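Local coordinates for protein acyl-coenzyme A oxidase (Caenorhabditis elegans, PDB 5K3J) that catalyses the FAD-dependent first step of peroxisomal beta-oxidation, desaturating the CoA-linked side chains of ascaroside pheromones with a five-carbon omega side chain, at residues Q219-D222 and I227-K230; Q336-R341 and R404-G409; A465-D470 and M486-A491; M289-S294 and H361-L366. All blocks are in the same frame, centred on the assembly; numbering follows the deposited sequence.

Contact 1: Q219-D222 and I227-K230; sequences QLRD and IPLK
L220 and D222 pair with L229 and I227 through two backbone hydrogen bonds. L229 N bonds L220 O at 2.7 Å, and D222 N reaches I227 O at 2.9 Å in an almost straight bond (176°). Between them R221 and P228 form one antiparallel bridge as a non-hydrogen-bonded pair. A proline fits there, since its missing N-H is not needed. A CA-H...O contact from P228 CA to L220 O (3.2 Å) supplements the bridge.

Apolar packing centres on L229. Its CD1 lies against Q219 CG (3.7 Å), the two side chains crossing at about a right angle. Its CD2 faces the backbone of R221 and D222. With its CG anti to the backbone N (chi1 180°) and the chain extended, Q219 passes over L229 CD1, and Q219 NE2 then bonds R221 O at 3.1 Å. With an alanine here, R221 O would probably lose that donor and the L229 methyl its cover.

P228 CG lies over one face of the R221 guanidinium, offset toward the rim. R221 NH1 bonds H226 O and R221 NH2 bonds G192 O, while D643 of the second subunit forms a long, weak ion pair with R221 NH2. D222 OD1 accepts from K224 N and T225 N, an Asx turn that helps shape the bend.

The arrangement is a small hairpin-like turn with a single bridge. It lies in the loop between strands 210-219 and 232-236, in the beta domain of the acyl-CoA oxidase fold.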
# COMPACT_ATOMS: atom_id res chain seq x y z
N GLN A 219 -15.60 5.39 33.74
CA GLN A 219 -15.69 3.94 33.87
C GLN A 219 -16.79 3.45 32.94
O GLN A 219 -17.89 3.99 32.95
CB GLN A 219 -15.97 3.51 35.32
CG GLN A 219 -16.08 2.00 35.48
CD GLN A 219 -16.27 1.56 36.92
OE1 GLN A 219 -16.54 2.38 37.80
NE2 GLN A 219 -16.13 0.26 37.16
N LEU A 220 -16.49 2.44 32.14
CA LEU A 220 -17.43 1.97 31.13
C LEU A 220 -18.04 0.64 31.52
O LEU A 220 -19.24 0.41 31.34
CB LEU A 220 -16.75 1.86 29.77
CG LEU A 220 -16.20 3.16 29.20
CD1 LEU A 220 -15.58 2.90 27.85
CD2 LEU A 220 -17.30 4.19 29.09
N ARG A 221 -17.21 -0.24 32.06
CA ARG A 221 -17.65 -1.57 32.43
C ARG A 221 -17.38 -1.87 33.90
O ARG A 221 -16.41 -1.37 34.48
CB ARG A 221 -16.95 -2.62 31.55
CG ARG A 221 -17.29 -2.51 30.07
CD ARG A 221 -16.35 -3.38 29.26
NE ARG A 221 -16.67 -3.39 27.84
CZ ARG A 221 -17.45 -4.30 27.26
NH1 ARG A 221 -18.00 -5.26 27.99
NH2 ARG A 221 -17.69 -4.24 25.96
N ASP A 222 -18.25 -2.67 34.49
CA ASP A 222 -18.08 -3.14 35.86
C ASP A 222 -16.74 -3.86 36.01
O ASP A 222 -16.42 -4.75 35.22
CB ASP A 222 -19.25 -4.05 36.25
CG ASP A 222 -19.28 -4.37 37.73
OD1 ASP A 222 -18.72 -5.41 38.14
OD2 ASP A 222 -19.89 -3.59 38.48
N ILE A 227 -19.49 -6.13 32.49
CA ILE A 227 -20.74 -5.69 31.89
C ILE A 227 -20.79 -4.17 31.93
O ILE A 227 -20.48 -3.57 32.96
CB ILE A 227 -21.95 -6.32 32.63
CG1 ILE A 227 -21.98 -7.83 32.42
CG2 ILE A 227 -23.26 -5.69 32.18
CD1 ILE A 227 -22.92 -8.57 33.35
N PRO A 228 -21.17 -3.53 30.81
CA PRO A 228 -21.19 -2.06 30.72
C PRO A 228 -22.10 -1.40 31.75
O PRO A 228 -23.11 -1.99 32.14
CB PRO A 228 -21.71 -1.80 29.30
CG PRO A 228 -21.39 -3.03 28.55
CD PRO A 228 -21.53 -4.16 29.53
N LEU A 229 -21.75 -0.19 32.17
CA LEU A 229 -22.54 0.54 33.16
C LEU A 229 -23.75 1.22 32.52
O LEU A 229 -23.84 1.34 31.30
CB LEU A 229 -21.69 1.58 33.88
CG LEU A 229 -20.34 1.14 34.46
CD1 LEU A 229 -19.74 2.25 35.31
CD2 LEU A 229 -20.47 -0.16 35.25
N LYS A 230 -24.66 1.68 33.37
CA LYS A 230 -25.87 2.36 32.92
C LYS A 230 -25.56 3.67 32.21
O LYS A 230 -25.04 4.61 32.82
CB LYS A 230 -26.80 2.63 34.11
CG LYS A 230 -27.90 3.63 33.82
CD LYS A 230 -28.16 4.48 35.05
CE LYS A 230 -29.21 5.54 34.77
NZ LYS A 230 -29.24 6.54 35.88

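Contact 2: Q336-R341 and R404-G409; sequences QTQQHR and RMACGG. With FAD (flavin-adenine dinucleotide), chain G.
Q338 meets A406 through its amide: Q338 NE2 lies 2.7 Å from A406 O, but the bond is weak, its N-H...O angle only 118°. The straighter bond of NE2 goes to the FAD. Q338 NE2 bonds O3B, the 3'-hydroxyl oxygen of the adenine-side ribose, at 2.9 Å and nearly straight (173°). R341 NH1 gives O3B a second hydrogen bond of 3.0 Å, with O3B at the edge of the guanidinium, near its plane. The R341 chain bends at chi3 (-39°), which turns this edge to the ribose.

On the other segment, G409 N bonds FAD O1P at 3.3 Å. G408 has positive phi, and its CA lies 3.5 Å from O3P. A side chain at either glycine would run into the cofactor.

The second shell fixes these groups. Q338 OE1 is hydrogen-bonded to S315 OG, which sets the amide's orientation. R341 NE bonds Q402 OE1, and Q402 also belongs to the ATP site. H340, two residues on from Q338, bonds an ATP phosphate oxygen through NE2.

Two N-H donors converge on O3B, so this hydroxyl oxygen serves as an acceptor toward both. Within this contact, side chains bind the ribose and a peptide N-H the pyrophosphate.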
# COMPACT_ATOMS: atom_id res chain seq x y z
N GLN A 336 21.06 -4.06 -10.00
CA GLN A 336 21.11 -2.66 -9.61
C GLN A 336 19.74 -2.16 -9.14
O GLN A 336 19.64 -1.49 -8.11
CB GLN A 336 21.61 -1.80 -10.76
CG GLN A 336 21.82 -0.36 -10.39
CD GLN A 336 22.41 0.45 -11.53
OE1 GLN A 336 21.70 0.86 -12.44
NE2 GLN A 336 23.72 0.66 -11.48
N THR A 337 18.71 -2.47 -9.92
CA THR A 337 17.34 -2.10 -9.57
C THR A 337 16.95 -2.60 -8.18
O THR A 337 16.25 -1.91 -7.44
CB THR A 337 16.33 -2.66 -10.59
OG1 THR A 337 16.49 -4.08 -10.68
CG2 THR A 337 16.55 -2.04 -11.96
N GLN A 338 17.42 -3.79 -7.84
CA GLN A 338 17.13 -4.39 -6.54
C GLN A 338 17.86 -3.69 -5.40
O GLN A 338 17.31 -3.51 -4.32
CB GLN A 338 17.48 -5.88 -6.55
CG GLN A 338 16.28 -6.79 -6.69
CD GLN A 338 15.87 -7.43 -5.37
OE1 GLN A 338 16.68 -7.56 -4.45
NE2 GLN A 338 14.60 -7.82 -5.27
N GLN A 339 19.12 -3.32 -5.65
CA GLN A 339 19.88 -2.52 -4.70
C GLN A 339 19.30 -1.11 -4.62
O GLN A 339 19.37 -0.45 -3.59
CB GLN A 339 21.36 -2.45 -5.10
CG GLN A 339 22.07 -3.80 -5.07
CD GLN A 339 23.53 -3.70 -5.44
OE1 GLN A 339 24.10 -2.60 -5.50
NE2 GLN A 339 24.16 -4.84 -5.71
N HIS A 340 18.70 -0.67 -5.72
CA HIS A 340 18.12 0.66 -5.82
C HIS A 340 16.76 0.75 -5.15
O HIS A 340 16.37 1.81 -4.64
CB HIS A 340 18.01 1.07 -7.29
CG HIS A 340 17.30 2.36 -7.51
ND1 HIS A 340 17.67 3.53 -6.87
CD2 HIS A 340 16.24 2.68 -8.29
CE1 HIS A 340 16.87 4.51 -7.25
NE2 HIS A 340 16.00 4.02 -8.11
N ARG A 341 16.02 -0.35 -5.16
CA ARG A 341 14.67 -0.37 -4.60
C ARG A 341 14.70 -0.81 -3.14
O ARG A 341 13.66 -0.89 -2.48
CB ARG A 341 13.75 -1.28 -5.42
CG ARG A 341 13.84 -2.76 -5.08
CD ARG A 341 13.12 -3.60 -6.13
NE ARG A 341 11.89 -2.96 -6.57
CZ ARG A 341 11.01 -3.52 -7.39
NH1 ARG A 341 11.21 -4.74 -7.87
NH2 ARG A 341 9.91 -2.85 -7.73
N ARG A 404 8.45 -5.58 -0.20
CA ARG A 404 7.62 -6.74 -0.48
C ARG A 404 7.77 -7.21 -1.92
O ARG A 404 8.07 -8.38 -2.17
CB ARG A 404 6.15 -6.43 -0.20
CG ARG A 404 5.20 -7.55 -0.61
CD ARG A 404 3.74 -7.16 -0.44
NE ARG A 404 3.40 -5.95 -1.20
CZ ARG A 404 3.05 -5.95 -2.48
NH1 ARG A 404 2.98 -7.09 -3.16
NH2 ARG A 404 2.75 -4.81 -3.09
N MET A 405 7.56 -6.30 -2.86
CA MET A 405 7.67 -6.62 -4.28
C MET A 405 9.08 -7.10 -4.65
O MET A 405 9.26 -7.77 -5.66
CB MET A 405 7.30 -5.40 -5.13
CG MET A 405 5.84 -4.97 -5.01
SD MET A 405 5.48 -3.47 -5.95
CE MET A 405 6.50 -2.28 -5.10
N ALA A 406 10.06 -6.73 -3.83
CA ALA A 406 11.44 -7.16 -4.04
C ALA A 406 11.58 -8.67 -3.91
O ALA A 406 12.49 -9.27 -4.49
CB ALA A 406 12.35 -6.46 -3.04
N CYS A 407 10.69 -9.28 -3.13
CA CYS A 407 10.65 -10.73 -2.97
C CYS A 407 9.92 -11.38 -4.14
O CYS A 407 9.81 -12.60 -4.22
CB CYS A 407 9.96 -11.10 -1.65
SG CYS A 407 10.75 -10.38 -0.20
N GLY A 408 9.43 -10.54 -5.05
CA GLY A 408 8.67 -11.00 -6.20
C GLY A 408 7.38 -11.67 -5.76
O GLY A 408 6.78 -11.28 -4.76
N GLY A 409 6.96 -12.68 -6.52
CA GLY A 409 5.75 -13.43 -6.24
C GLY A 409 5.57 -13.80 -4.78
O GLY A 409 4.52 -13.54 -4.21
PA FAD G . 11.58 -12.73 -9.20
O1A FAD G . 11.85 -13.10 -10.66
O2A FAD G . 12.22 -13.73 -8.29
O5B FAD G . 12.19 -11.26 -8.90
C5B FAD G . 12.24 -10.81 -7.54
C4B FAD G . 13.18 -9.56 -7.47
O4B FAD G . 14.27 -9.80 -8.15
C3B FAD G . 12.51 -8.36 -8.15
O3B FAD G . 12.80 -7.24 -7.48
C2B FAD G . 13.15 -8.32 -9.57
O2B FAD G . 13.20 -6.90 -10.06
C1B FAD G . 14.33 -8.77 -9.38
N9A FAD G . 14.81 -9.44 -10.55
C8A FAD G . 14.66 -10.74 -10.85
N7A FAD G . 15.27 -10.97 -12.04
C5A FAD G . 15.79 -9.79 -12.48
C6A FAD G . 16.50 -9.46 -13.63
N6A FAD G . 16.95 -10.18 -14.77
N1A FAD G . 16.90 -8.20 -13.83
C2A FAD G . 16.62 -7.24 -12.90
N3A FAD G . 15.93 -7.56 -11.77
C4A FAD G . 15.51 -8.85 -11.57
N1 FAD G . 2.19 -17.81 -12.00
C2 FAD G . 1.55 -18.80 -12.87
O2 FAD G . 2.23 -19.51 -13.57
N3 FAD G . 0.09 -18.92 -12.90
C4 FAD G . -0.71 -18.09 -12.08
O4 FAD G . -1.95 -18.20 -12.11
C4X FAD G . -0.06 -17.08 -11.20
N5 FAD G . -0.87 -16.23 -10.36
C5X FAD G . -0.24 -15.24 -9.49
C6 FAD G . -1.03 -14.41 -8.68
C7 FAD G . -0.42 -13.46 -7.84
C7M FAD G . -1.47 -12.67 -7.06
C8 FAD G . 0.98 -13.34 -7.81
C8M FAD G . 1.73 -12.34 -6.94
C9 FAD G . 1.78 -14.17 -8.62
C9A FAD G . 1.17 -15.12 -9.46
N10 FAD G . 2.00 -15.99 -10.32
C10 FAD G . 1.38 -16.96 -11.17
C1' FAD G . 3.48 -15.88 -10.29
C2' FAD G . 3.94 -14.63 -11.04
O2' FAD G . 3.61 -14.75 -12.38
C3' FAD G . 5.44 -14.54 -10.90
O3' FAD G . 5.77 -14.51 -9.54
C4' FAD G . 5.94 -13.29 -11.57
O4' FAD G . 5.69 -13.37 -12.96
C5' FAD G . 7.43 -13.18 -11.33
O5' FAD G . 7.67 -13.27 -9.93
P FAD G . 9.05 -13.88 -9.40
O1P FAD G . 8.76 -14.80 -8.21
O2P FAD G . 9.72 -14.66 -10.48
O3P FAD G . 10.00 -12.71 -8.95

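Contact 3: A465-D470 and M486-A491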
# COMPACT_ATOMS: atom_id res chain seq x y z
N ALA A 465 14.37 26.60 12.65
CA ALA A 465 13.86 27.55 11.67
C ALA A 465 14.94 28.53 11.20
O ALA A 465 14.80 29.15 10.15
CB ALA A 465 12.68 28.32 12.25
N SER A 466 16.00 28.65 12.00
CA SER A 466 17.12 29.57 11.76
C SER A 466 17.51 29.77 10.30
O SER A 466 17.67 30.90 9.84
CB SER A 466 18.35 29.08 12.52
OG SER A 466 19.54 29.47 11.86
N TYR A 467 17.66 28.66 9.57
CA TYR A 467 18.18 28.69 8.21
C TYR A 467 17.30 29.48 7.24
O TYR A 467 17.71 29.75 6.11
CB TYR A 467 18.34 27.26 7.68
CG TYR A 467 17.04 26.60 7.27
CD1 TYR A 467 16.23 25.97 8.21
CD2 TYR A 467 16.62 26.61 5.94
CE1 TYR A 467 15.04 25.37 7.83
CE2 TYR A 467 15.44 26.01 5.56
CZ TYR A 467 14.65 25.40 6.51
OH TYR A 467 13.46 24.80 6.13
N LEU A 468 16.10 29.84 7.68
CA LEU A 468 15.17 30.57 6.83
C LEU A 468 15.54 32.04 6.70
O LEU A 468 15.31 32.66 5.67
CB LEU A 468 13.74 30.44 7.37
CG LEU A 468 13.09 29.06 7.27
CD1 LEU A 468 11.77 29.04 8.02
CD2 LEU A 468 12.87 28.66 5.81
N ALA A 469 16.13 32.61 7.75
CA ALA A 469 16.50 34.02 7.74
C ALA A 469 17.82 34.24 7.01
O ALA A 469 18.19 35.38 6.70
CB ALA A 469 16.59 34.55 9.16
N ASP A 470 18.53 33.15 6.72
CA ASP A 470 19.82 33.24 6.06
C ASP A 470 19.69 33.38 4.56
O ASP A 470 18.64 33.70 4.02
CB ASP A 470 20.67 31.99 6.35
CG ASP A 470 20.94 31.80 7.82
OD1 ASP A 470 20.80 32.79 8.58
OD2 ASP A 470 21.30 30.67 8.22
N MET A 486 22.46 22.66 0.36
CA MET A 486 21.55 22.58 -0.77
C MET A 486 20.13 22.31 -0.29
O MET A 486 19.17 22.80 -0.88
CB MET A 486 21.99 21.48 -1.75
CG MET A 486 21.06 21.28 -2.93
SD MET A 486 20.89 22.75 -3.96
CE MET A 486 22.58 22.99 -4.48
N PHE A 487 20.00 21.54 0.78
CA PHE A 487 18.70 21.25 1.37
C PHE A 487 18.20 22.40 2.23
O PHE A 487 17.01 22.47 2.55
CB PHE A 487 18.75 19.96 2.19
CG PHE A 487 18.24 18.75 1.45
CD1 PHE A 487 16.89 18.47 1.39
CD2 PHE A 487 19.13 17.90 0.81
CE1 PHE A 487 16.42 17.36 0.71
CE2 PHE A 487 18.67 16.79 0.13
CZ PHE A 487 17.32 16.52 0.08
N GLU A 488 19.10 23.29 2.62
CA GLU A 488 18.72 24.52 3.28
C GLU A 488 18.03 25.41 2.27
O GLU A 488 17.01 26.03 2.56
CB GLU A 488 19.92 25.24 3.88
CG GLU A 488 20.41 24.62 5.17
CD GLU A 488 21.51 25.44 5.79
OE1 GLU A 488 21.86 26.48 5.20
OE2 GLU A 488 22.02 25.06 6.87
N ASN A 489 18.61 25.47 1.07
CA ASN A 489 17.91 25.99 -0.09
C ASN A 489 16.79 25.01 -0.43
O ASN A 489 16.51 24.10 0.35
CB ASN A 489 18.86 26.19 -1.27
CG ASN A 489 20.13 26.93 -0.88
OD1 ASN A 489 20.13 28.15 -0.69
ND2 ASN A 489 21.23 26.19 -0.77
N MET A 490 16.14 25.19 -1.59
CA MET A 490 14.93 24.43 -1.91
C MET A 490 13.85 24.65 -0.85
O MET A 490 12.79 25.21 -1.13
CB MET A 490 15.20 22.92 -2.04
CG MET A 490 16.24 22.52 -3.06
SD MET A 490 16.30 20.72 -3.20
CE MET A 490 17.13 20.27 -1.68
N ALA A 491 14.14 24.18 0.36
CA ALA A 491 13.30 24.41 1.53
C ALA A 491 13.00 25.89 1.71
O ALA A 491 11.86 26.32 1.57
CB ALA A 491 13.97 23.85 2.78
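Y467 packs against E488 and A491, and its ring makes the tight part of the contact. The ring's edge comes up to the backbone of helix 481-507: Y467 CE2 lies 3.4 Å from E488 O, which sits near the ring plane. The A491 methyl approaches the same end of the ring obliquely, with A491 CB 3.8 Å from Y467 CE2, though the placing of A491 is less certain. CG of Y467 stands between its backbone N and carbonyl carbon (chi1 77°), and this turn carries the ring to the helix. L468 CG of the same segment covers one face of the ring.

The hydroxyl is satisfied further in. Y467 OH bonds H530 ND1, and the two rings meet with their planes at about 40°. L533, also on helix 520-543, adds to the packing.

The other side is looser. E488 runs out extended, and its chain passes Y467 loosely, E488 CD 4.1 Å from Y467 CB. D470 OD2 and E488 OE1 stay 5.2 Å apart, and these like charges probably disfavour closer approach. R492 and K485 form long, weak ion pairs with E488. R492 also bonds Y467 O, so it bridges the two segments.

This is loop-on-helix packing. The linker after helix 435-450 folds back on helix 481-507, and Y467 is the main point where 465-470 meets it, at the join of the two C-terminal helical domains of an acyl-CoA oxidase.

Contact 4: M289-S294 and H361-L366; sequences MVKIRS and HLYSQL. With 6QA (~{S}-[2-[3-[[(2~{R})-4-[[[(2~{R},3~{S},4~{R},5~{R})-5-(6-aminopurin-9-yl)-4-oxidanyl-3-phosphonooxy-oxolan-2-yl]methoxy-oxidanyl-phosphoryl]oxy-oxidanyl-phosphoryl]oxy-3,3-dimethyl-2-oxidanyl-butanoyl]amino]propanoylamino]ethyl] 5-[(2~{R},3~{R},5~{R},6~{S})-6-methyl-3,5-bis(oxidanyl)oxan-2-yl]oxypentanethioate), chain E.
This is a buried helix-to-helix packing contact: Y363, at the end of helix 343-363, lies on V290, K291 and S294 of helix 287-315. K291 CA makes a CH-pi contact over the face of the Y363 ring, 3.8 Å from the centroid and 17° off the normal. K291 CB adds to this at 3.4 Å from Y363 CE2. V290 CG1 touches Y363 CD1 at 3.6 Å, and S294 OG sits near Y363 CB. With Y363 CG anti to its own backbone N (chi1 168°), the ring reaches the neighbouring helix.

Y363 OH bonds S287 OG, one turn earlier on that helix. Removing the ring with an alanine here would probably open a gap over K291 and V290 and leave S287 OG without this partner. K291 NZ forms a salt bridge with E93.

The far side of 289-294 faces the substrate. M289 CG lies 3.6 Å from C11 of the ascaroside-CoA, and I292 CG2 touches C05 of its acyl chain. R293 NH2 comes within 2.6 Å of O57, a pantetheine amide oxygen, while R293 NE bonds O of A432, a position changed in this structure. Helix 287-315 forms a wall of the acyl-CoA pocket, in the C-alpha1 helical domain.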
# COMPACT_ATOMS: atom_id res chain seq x y z
N MET A 289 -0.95 13.47 22.09
CA MET A 289 -0.79 13.33 20.65
C MET A 289 0.65 13.58 20.21
O MET A 289 1.17 12.86 19.36
CB MET A 289 -1.73 14.30 19.93
CG MET A 289 -2.99 13.66 19.40
SD MET A 289 -4.40 14.79 19.47
CE MET A 289 -3.66 16.30 18.86
N VAL A 290 1.28 14.59 20.80
CA VAL A 290 2.64 14.97 20.44
C VAL A 290 3.64 13.90 20.86
O VAL A 290 4.66 13.71 20.20
CB VAL A 290 3.01 16.34 21.07
CG1 VAL A 290 4.48 16.69 20.82
CG2 VAL A 290 2.11 17.43 20.53
N LYS A 291 3.33 13.17 21.93
CA LYS A 291 4.20 12.07 22.34
C LYS A 291 4.26 11.01 21.25
O LYS A 291 5.34 10.51 20.91
CB LYS A 291 3.74 11.44 23.65
CG LYS A 291 4.72 10.40 24.17
CD LYS A 291 4.13 9.56 25.27
CE LYS A 291 4.37 8.08 25.00
NZ LYS A 291 5.80 7.78 24.74
N ILE A 292 3.10 10.67 20.70
CA ILE A 292 3.01 9.70 19.61
C ILE A 292 3.77 10.18 18.38
O ILE A 292 4.63 9.47 17.86
CB ILE A 292 1.55 9.42 19.22
CG1 ILE A 292 0.78 8.81 20.40
CG2 ILE A 292 1.49 8.50 18.00
CD1 ILE A 292 1.38 7.52 20.93
N ARG A 293 3.45 11.39 17.93
CA ARG A 293 4.06 11.98 16.73
C ARG A 293 5.57 12.07 16.84
O ARG A 293 6.29 11.80 15.87
CB ARG A 293 3.48 13.37 16.47
CG ARG A 293 2.03 13.40 16.04
CD ARG A 293 1.50 14.82 16.03
NE ARG A 293 0.09 14.88 15.65
CZ ARG A 293 -0.76 15.82 16.07
NH1 ARG A 293 -0.35 16.77 16.90
NH2 ARG A 293 -2.02 15.79 15.67
N SER A 294 6.06 12.47 18.01
CA SER A 294 7.49 12.53 18.26
C SER A 294 8.10 11.13 18.18
O SER A 294 9.24 10.97 17.74
CB SER A 294 7.77 13.15 19.63
OG SER A 294 7.13 12.41 20.67
N HIS A 361 13.51 12.66 22.79
CA HIS A 361 14.15 13.18 24.00
C HIS A 361 13.71 14.60 24.33
O HIS A 361 13.45 14.91 25.50
CB HIS A 361 15.68 13.13 23.87
CG HIS A 361 16.38 12.86 25.16
ND1 HIS A 361 16.84 13.87 25.98
CD2 HIS A 361 16.68 11.70 25.78
CE1 HIS A 361 17.41 13.34 27.05
NE2 HIS A 361 17.33 12.03 26.95
N LEU A 362 13.60 15.47 23.33
CA LEU A 362 13.20 16.84 23.61
C LEU A 362 11.69 16.94 23.85
O LEU A 362 11.22 17.95 24.35
CB LEU A 362 13.64 17.82 22.51
CG LEU A 362 13.51 17.56 21.01
CD1 LEU A 362 12.09 17.29 20.60
CD2 LEU A 362 14.06 18.76 20.22
N TYR A 363 10.94 15.90 23.50
CA TYR A 363 9.54 15.90 23.90
C TYR A 363 9.43 15.70 25.40
O TYR A 363 8.76 16.47 26.09
CB TYR A 363 8.72 14.81 23.21
CG TYR A 363 7.37 14.67 23.87
CD1 TYR A 363 6.39 15.64 23.70
CD2 TYR A 363 7.09 13.59 24.70
CE1 TYR A 363 5.16 15.54 24.32
CE2 TYR A 363 5.86 13.48 25.33
CZ TYR A 363 4.90 14.45 25.13
OH TYR A 363 3.67 14.35 25.74
N SER A 364 10.09 14.66 25.88
CA SER A 364 10.04 14.30 27.30
C SER A 364 10.84 15.28 28.15
O SER A 364 10.89 15.15 29.37
CB SER A 364 10.55 12.87 27.51
OG SER A 364 11.90 12.74 27.10
N GLN A 365 11.47 16.26 27.51
CA GLN A 365 12.12 17.34 28.23
C GLN A 365 11.35 18.65 28.10
O GLN A 365 11.30 19.44 29.04
CB GLN A 365 13.56 17.53 27.74
CG GLN A 365 14.54 16.65 28.47
CD GLN A 365 14.41 16.74 29.98
OE1 GLN A 365 14.18 17.81 30.54
NE2 GLN A 365 14.54 15.60 30.65
N LEU A 366 10.73 18.86 26.94
CA LEU A 366 9.76 19.94 26.80
C LEU A 366 8.43 19.47 27.37
O LEU A 366 7.36 19.95 27.00
CB LEU A 366 9.62 20.37 25.33
CG LEU A 366 10.86 21.05 24.74
CD1 LEU A 366 10.92 20.90 23.22
CD2 LEU A 366 10.92 22.52 25.14
P26 6QA E . -7.86 22.69 16.74
P29 6QA E . -7.50 25.69 16.71
P50 6QA E . -1.97 28.98 13.91
O01 6QA E . 1.79 3.31 16.31
C02 6QA E . 1.24 3.96 17.48
C03 6QA E . -0.27 3.70 17.32
O04 6QA E . -1.00 4.47 18.16
C05 6QA E . -1.19 5.79 17.77
C06 6QA E . -2.72 6.04 17.64
C07 6QA E . -2.98 7.52 18.01
C08 6QA E . -4.43 7.65 18.48
C09 6QA E . -5.17 8.62 17.65
S10 6QA E . -6.06 9.93 18.63
C11 6QA E . -5.70 11.62 18.10
C12 6QA E . -5.07 11.77 16.75
N13 6QA E . -5.81 12.73 16.03
C14 6QA E . -5.22 13.99 15.61
C15 6QA E . -6.07 15.03 14.80
C16 6QA E . -6.06 16.37 15.61
N17 6QA E . -5.80 17.53 14.73
C18 6QA E . -6.26 18.85 15.19
C19 6QA E . -6.00 20.07 14.31
O20 6QA E . -5.47 19.64 13.07
C21 6QA E . -5.01 21.06 14.98
C22 6QA E . -5.01 22.30 13.99
C23 6QA E . -3.61 20.36 15.13
C24 6QA E . -5.41 21.56 16.36
O25 6QA E . -6.26 22.73 16.29
O27 6QA E . -8.70 21.75 15.87
O28 6QA E . -8.41 24.30 16.59
O30 6QA E . -7.90 26.37 18.02
O31 6QA E . -5.87 25.29 16.63
C32 6QA E . -5.03 25.85 15.69
C33 6QA E . -4.15 26.93 16.44
O34 6QA E . -3.76 26.50 17.58
C35 6QA E . -2.14 26.32 17.58
N36 6QA E . -1.82 24.94 17.98
C37 6QA E . -2.43 23.84 17.55
N38 6QA E . -1.92 22.75 18.11
C39 6QA E . -0.93 23.15 18.96
C40 6QA E . -0.87 24.55 18.89
N41 6QA E . 0.04 25.21 19.65
C42 6QA E . 0.87 24.54 20.44
N43 6QA E . 0.84 23.19 20.55
C44 6QA E . -0.03 22.47 19.83
N45 6QA E . -0.06 21.01 19.94
C46 6QA E . -1.71 26.61 16.39
O47 6QA E . -0.62 27.63 16.46
C48 6QA E . -2.88 27.18 15.60
O49 6QA E . -2.73 28.54 15.35
O51 6QA E . -2.96 29.72 13.06
O52 6QA E . -1.48 27.73 13.17
O53 6QA E . -0.78 29.84 14.22
O54 6QA E . -7.83 26.59 15.55
O55 6QA E . -7.97 22.27 18.19
O56 6QA E . -6.85 18.95 16.22
O57 6QA E . -4.10 14.25 15.86
O58 6QA E . -5.15 8.46 16.43
O59 6QA E . -0.60 2.31 17.61
C60 6QA E . -0.16 1.91 18.91
C61 6QA E . -0.68 0.49 19.02
C62 6QA E . 1.37 2.06 19.05
C63 6QA E . 1.83 3.41 18.72
O64 6QA E . 1.75 1.78 20.45

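How the contacts relate
Contacts 2 and 4 both lie in the C-alpha1 domain and their segments alternate along the chain, yet their centres are about 35 Å apart, on opposite sides of the chain's centre. Contact 4 lines the substrate pocket; contact 2 holds the ribose and pyrophosphate of an FAD shared with the second subunit. Contact 3 is about 24 Å from contact 4, centre to centre, and the side chain of A491 is about 11 Å from a bound ATP. The side chain of R341 in contact 2 is about 3 Å from an ATP. Contact 1 is about 33 Å from contact 4 and about 51 and 54 Å from contacts 2 and 3, centre to centre, though the side chain of L220 is about 12 Å from a bound FAD.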